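Long-range contacts in iodotyrosine deiodinase (Thermotoga neapolitana, PDB 6TYK), which removes halogen from halotyrosines such as 3-iodo-L-tyrosine and 3,5-diiodo-L-tyrosine, working as an FMN-dependent homodimer: residues L27-K32 against L125-E130; W46-V51 against Y100-F105. All coordinates share one frame; numbering follows the deposited sequence. Where two conformers were deposited one is given.

Contact 1 of 2, residues L27-K32 against L125-E130; sequences LIYSLK and LLALEE
Two donors of its own helix hold the carbonyl oxygen of Leu27: Ser30 OG at 2.8 Å and Leu31 N at 3.2 Å. The hydroxyl, set between the backbone N and the carbonyl carbon in this one of two modelled conformers, meets a lone pair in the carbonyl plane. The same hydroxyl oxygen and Ser30 CB both pack on Leu128 CD2 of helix 113-130, OG at 3.4 Å. The backbones come nearest at Ser30 and Ala127, whose CA atoms are 4.9 Å apart; Ala127 CB points toward the serine, 3.6 Å from Ser30 CA. The small size of both residues is consistent with an axis separation of 8.3 Å between segments running roughly antiparallel (144°). Tyr29 has CG anti to its backbone N (chi1 168°), which brings the far end of the ring close to 125-130; CE2 lies 3.9 Å from Ala127 CB, and Ala127 O sits in plane at the ring edge. The extended Glu130 crosses Tyr29 at about a right angle, but OE1 is modelled too near Tyr29 OH for a bond to be trusted. Lys131 adds a cation-pi contact to this ring, and Tyr5 N of the second subunit a weak hydrogen bond to OH. Helices 24-35 and 113-130 lie side by side on one face of the sheet, Leu27 and Leu31 resting on strand 100-107 and Leu124 of the latter helix packing on Leu31.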
# COMPACT_ATOMS: atom_id res chain seq x y z
N LEU A 27 19.54 -0.99 0.35
CA LEU A 27 18.43 -0.07 0.23
C LEU A 27 17.86 -0.08 -1.19
O LEU A 27 16.65 -0.17 -1.39
CB LEU A 27 18.89 1.34 0.60
CG LEU A 27 17.83 2.44 0.46
CD1 LEU A 27 16.58 2.09 1.26
CD2 LEU A 27 18.41 3.78 0.90
N ILE A 28 18.75 -0.00 -2.17
CA ILE A 28 18.33 -0.02 -3.57
C ILE A 28 17.55 -1.29 -3.92
O ILE A 28 16.58 -1.22 -4.67
CB ILE A 28 19.52 0.15 -4.54
CG1 ILE A 28 20.17 1.52 -4.34
CG2 ILE A 28 19.07 -0.03 -5.99
CD1 ILE A 28 19.24 2.68 -4.60
N TYR A 29 17.96 -2.43 -3.37
CA TYR A 29 17.21 -3.68 -3.55
C TYR A 29 15.74 -3.49 -3.20
O TYR A 29 14.85 -3.92 -3.93
CB TYR A 29 17.80 -4.79 -2.67
CG TYR A 29 16.91 -6.01 -2.58
CD1 TYR A 29 16.93 -6.97 -3.59
CD2 TYR A 29 16.06 -6.21 -1.50
CE1 TYR A 29 16.12 -8.09 -3.52
CE2 TYR A 29 15.25 -7.32 -1.43
CZ TYR A 29 15.29 -8.26 -2.44
OH TYR A 29 14.49 -9.37 -2.38
N SER A 30 15.48 -2.84 -2.08
CA SER A 30 14.11 -2.66 -1.61
C SER A 30 13.32 -1.77 -2.56
O SER A 30 12.13 -1.99 -2.78
CB SER A 30 14.06 -2.10 -0.17
OG SER A 30 14.23 -0.68 -0.10
N LEU A 31 13.99 -0.78 -3.15
CA LEU A 31 13.33 0.09 -4.11
C LEU A 31 13.02 -0.69 -5.38
O LEU A 31 11.98 -0.50 -6.00
CB LEU A 31 14.20 1.30 -4.44
CG LEU A 31 14.62 2.12 -3.23
CD1 LEU A 31 15.30 3.38 -3.71
CD2 LEU A 31 13.44 2.47 -2.32
N LYS A 32 13.93 -1.58 -5.76
CA LYS A 32 13.73 -2.39 -6.96
C LYS A 32 12.55 -3.34 -6.80
O LYS A 32 11.76 -3.54 -7.71
CB LYS A 32 15.01 -3.16 -7.27
CG LYS A 32 16.10 -2.28 -7.84
CD LYS A 32 17.38 -3.06 -8.06
CE LYS A 32 18.45 -2.20 -8.68
NZ LYS A 32 19.71 -2.97 -8.87
N LEU A 125 8.59 -2.46 2.46
CA LEU A 125 8.83 -2.87 3.84
C LEU A 125 9.19 -4.35 3.96
O LEU A 125 10.04 -4.73 4.76
CB LEU A 125 7.62 -2.57 4.72
CG LEU A 125 7.23 -1.10 4.82
CD1 LEU A 125 6.08 -0.94 5.81
CD2 LEU A 125 8.42 -0.24 5.25
N LEU A 126 8.52 -5.19 3.17
CA LEU A 126 8.87 -6.60 3.16
C LEU A 126 10.28 -6.83 2.63
O LEU A 126 11.02 -7.66 3.15
CB LEU A 126 7.84 -7.40 2.35
CG LEU A 126 6.47 -7.48 3.01
CD1 LEU A 126 5.43 -8.01 2.04
CD2 LEU A 126 6.54 -8.33 4.26
N ALA A 127 10.67 -6.07 1.61
CA ALA A 127 12.02 -6.18 1.06
C ALA A 127 13.08 -5.76 2.07
O ALA A 127 14.13 -6.40 2.18
CB ALA A 127 12.15 -5.36 -0.24
N LEU A 128 12.81 -4.69 2.81
CA LEU A 128 13.75 -4.26 3.83
C LEU A 128 13.91 -5.37 4.86
O LEU A 128 15.02 -5.67 5.30
CB LEU A 128 13.28 -2.97 4.50
CG LEU A 128 13.36 -1.71 3.63
CD1 LEU A 128 12.78 -0.56 4.40
CD2 LEU A 128 14.79 -1.40 3.22
N GLU A 129 12.80 -5.99 5.25
CA GLU A 129 12.87 -7.07 6.22
C GLU A 129 13.73 -8.21 5.69
O GLU A 129 14.54 -8.77 6.42
CB GLU A 129 11.47 -7.57 6.59
CG GLU A 129 11.48 -8.76 7.54
CD GLU A 129 11.79 -8.38 8.98
OE1 GLU A 129 11.79 -7.17 9.28
OE2 GLU A 129 12.02 -9.28 9.80
N GLU A 130 13.58 -8.54 4.41
CA GLU A 130 14.37 -9.61 3.81
C GLU A 130 15.87 -9.31 3.90
O GLU A 130 16.69 -10.22 4.04
CB GLU A 130 13.96 -9.84 2.35
CG GLU A 130 14.69 -11.01 1.71
CD GLU A 130 14.38 -11.18 0.23
OE1 GLU A 130 13.96 -10.19 -0.40
OE2 GLU A 130 14.56 -12.30 -0.30

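Contact 2 of 2, residues W46-V51 against Y100-F105; sequences WRFLIV and YLLLVF
The antiparallel sheet at the core of this nitroreductase fold has strand 46-51 as an outer member within the chain, paired here with 100-105; beyond it, Leu49 and Ile50 pair in parallel with a strand of the second subunit, so the sheet continues across the dimer interface. Three hydrogen-bonded pairs, Arg47 with Phe105, Leu49 with Leu103 and Val51 with Leu101, give six backbone bonds. The straightest, Leu101 N to Val51 O, is 2.9 Å long with 175° at the hydrogen. Arg47 N reaches Phe105 O at 3.0 Å with less ideal geometry, tilted 33° from the carbonyl plane, and the same oxygen receives a CA-H...O contact from Trp46 CA.

Phe48, Ile50, Leu102 and Val104 share the face turned to helices 24-35 and 113-130. Phe48 and Val104 run side by side, pointing the same way, with Val104 CG2 in plane at the ring edge, 4.0 Å from Phe48 CD1. With its chi1 of 175° placing CG opposite the backbone nitrogen, Leu102 brings CD1 to 3.9 Å from Phe48 CB and also against Ile50 CG1. With an alanine in place of Phe48, Val104 CG2 would probably lose its ring partner, and a gap is likely to open toward Leu31 and Leu124 of the covering helices. Two residues after Phe48 on the same face, Ile50 CG2 packs 3.6 Å from Tyr100 CD1, while the tyrosine OH is hydrogen-bonded to Pro22 O.

On the face with Leu49 and Val51, Leu103 CD1 meets Val51 CG2 at 4.0 Å. Phe105, whose ring also makes an edge-to-face contact with Phe186 of the second subunit, directs its own edge at Leu49, CE1 lying 3.6 Å from Leu49 CB.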
# COMPACT_ATOMS: atom_id res chain seq x y z
N TRP A 46 5.76 6.42 -7.86
CA TRP A 46 6.64 6.62 -6.72
C TRP A 46 7.94 7.28 -7.13
O TRP A 46 8.46 7.03 -8.22
CB TRP A 46 6.94 5.28 -6.05
CG TRP A 46 7.11 4.15 -7.03
CD1 TRP A 46 8.23 3.84 -7.74
CD2 TRP A 46 6.11 3.20 -7.41
NE1 TRP A 46 7.98 2.74 -8.55
CE2 TRP A 46 6.69 2.33 -8.35
CE3 TRP A 46 4.78 2.98 -7.02
CZ2 TRP A 46 5.99 1.26 -8.92
CZ3 TRP A 46 4.08 1.93 -7.60
CH2 TRP A 46 4.68 1.08 -8.53
N ARG A 47 8.45 8.15 -6.27
CA ARG A 47 9.78 8.72 -6.45
C ARG A 47 10.49 8.62 -5.11
O ARG A 47 9.88 8.80 -4.07
CB ARG A 47 9.72 10.19 -6.86
CG ARG A 47 8.95 10.48 -8.13
CD ARG A 47 9.66 9.94 -9.38
NE ARG A 47 8.96 10.36 -10.59
CZ ARG A 47 7.95 9.70 -11.14
NH1 ARG A 47 7.52 8.56 -10.60
NH2 ARG A 47 7.37 10.17 -12.23
N PHE A 48 11.79 8.34 -5.15
CA PHE A 48 12.54 8.13 -3.93
C PHE A 48 13.64 9.15 -3.77
O PHE A 48 14.40 9.43 -4.70
CB PHE A 48 13.12 6.72 -3.91
CG PHE A 48 12.09 5.65 -4.05
CD1 PHE A 48 11.20 5.38 -3.00
CD2 PHE A 48 12.01 4.88 -5.20
CE1 PHE A 48 10.25 4.38 -3.12
CE2 PHE A 48 11.05 3.88 -5.33
CZ PHE A 48 10.18 3.63 -4.28
N LEU A 49 13.71 9.71 -2.57
CA LEU A 49 14.77 10.64 -2.21
C LEU A 49 15.47 10.05 -1.00
O LEU A 49 14.86 9.84 0.05
CB LEU A 49 14.20 12.01 -1.86
CG LEU A 49 15.20 13.09 -1.47
CD1 LEU A 49 16.12 13.44 -2.64
CD2 LEU A 49 14.49 14.33 -0.97
N ILE A 50 16.75 9.74 -1.16
CA ILE A 50 17.54 9.16 -0.09
C ILE A 50 18.32 10.25 0.61
O ILE A 50 19.23 10.86 0.04
CB ILE A 50 18.51 8.10 -0.65
CG1 ILE A 50 17.74 7.04 -1.45
CG2 ILE A 50 19.34 7.49 0.48
CD1 ILE A 50 18.63 6.08 -2.18
N VAL A 51 17.92 10.54 1.85
CA VAL A 51 18.60 11.56 2.64
C VAL A 51 19.63 10.94 3.57
O VAL A 51 19.31 10.07 4.39
CB VAL A 51 17.59 12.40 3.44
CG1 VAL A 51 18.31 13.47 4.25
CG2 VAL A 51 16.55 13.02 2.50
N TYR A 100 19.88 6.26 6.81
CA TYR A 100 19.13 6.73 5.66
C TYR A 100 17.77 7.23 6.10
O TYR A 100 17.11 6.56 6.90
CB TYR A 100 18.86 5.60 4.67
CG TYR A 100 20.06 4.91 4.07
CD1 TYR A 100 20.79 5.51 3.05
CD2 TYR A 100 20.42 3.64 4.46
CE1 TYR A 100 21.87 4.87 2.48
CE2 TYR A 100 21.49 2.99 3.90
CZ TYR A 100 22.21 3.61 2.91
OH TYR A 100 23.28 2.97 2.34
N LEU A 101 17.34 8.37 5.58
CA LEU A 101 15.93 8.71 5.60
C LEU A 101 15.44 8.59 4.16
O LEU A 101 15.83 9.38 3.29
CB LEU A 101 15.66 10.11 6.13
CG LEU A 101 16.27 10.43 7.49
CD1 LEU A 101 15.90 11.84 7.88
CD2 LEU A 101 15.79 9.43 8.54
N LEU A 102 14.62 7.58 3.91
CA LEU A 102 14.08 7.39 2.58
C LEU A 102 12.77 8.14 2.49
O LEU A 102 11.78 7.77 3.14
CB LEU A 102 13.86 5.90 2.31
CG LEU A 102 13.19 5.59 0.97
CD1 LEU A 102 14.08 5.95 -0.22
CD2 LEU A 102 12.77 4.13 0.91
N LEU A 103 12.77 9.23 1.74
CA LEU A 103 11.55 9.99 1.53
C LEU A 103 10.86 9.48 0.29
O LEU A 103 11.44 9.44 -0.79
CB LEU A 103 11.85 11.49 1.43
CG LEU A 103 11.95 12.23 2.78
CD1 LEU A 103 13.04 11.64 3.68
CD2 LEU A 103 12.20 13.71 2.55
N VAL A 104 9.60 9.09 0.46
CA VAL A 104 8.84 8.49 -0.62
C VAL A 104 7.77 9.47 -1.07
O VAL A 104 6.94 9.92 -0.27
CB VAL A 104 8.17 7.17 -0.16
CG1 VAL A 104 7.39 6.55 -1.31
CG2 VAL A 104 9.22 6.19 0.34
N PHE A 105 7.80 9.81 -2.36
CA PHE A 105 6.86 10.77 -2.91
C PHE A 105 5.92 10.10 -3.89
O PHE A 105 6.25 9.08 -4.49
CB PHE A 105 7.60 11.87 -3.67
CG PHE A 105 8.55 12.67 -2.83
CD1 PHE A 105 9.80 12.17 -2.51
CD2 PHE A 105 8.19 13.93 -2.37
CE1 PHE A 105 10.68 12.92 -1.73
CE2 PHE A 105 9.06 14.68 -1.60
CZ PHE A 105 10.30 14.17 -1.28

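Contact 2 is nested in the chain loop that contact 1 closes, and their centres lie 13 Å apart. Helix 24-35 joins them: Leu27 CD2 reaches Tyr100 CD1 at 3.6 Å, and Leu31 CD2 is 3.7 Å from Phe48 CD1. Leu27 and Leu31 thus pack on both strands, while Tyr29 and Ser30, with a lesser touch from Leu27, meet 125-130. Neither contact forms the catalytic pocket itself. The side chain of Trp46, in contact 2, is about 7 Å from the bound FMN and about 11 Å from 3-iodo-tyrosine, whereas that of Leu128, in contact 1, is about 12 Å from FMN. Both contacts also touch the second subunit.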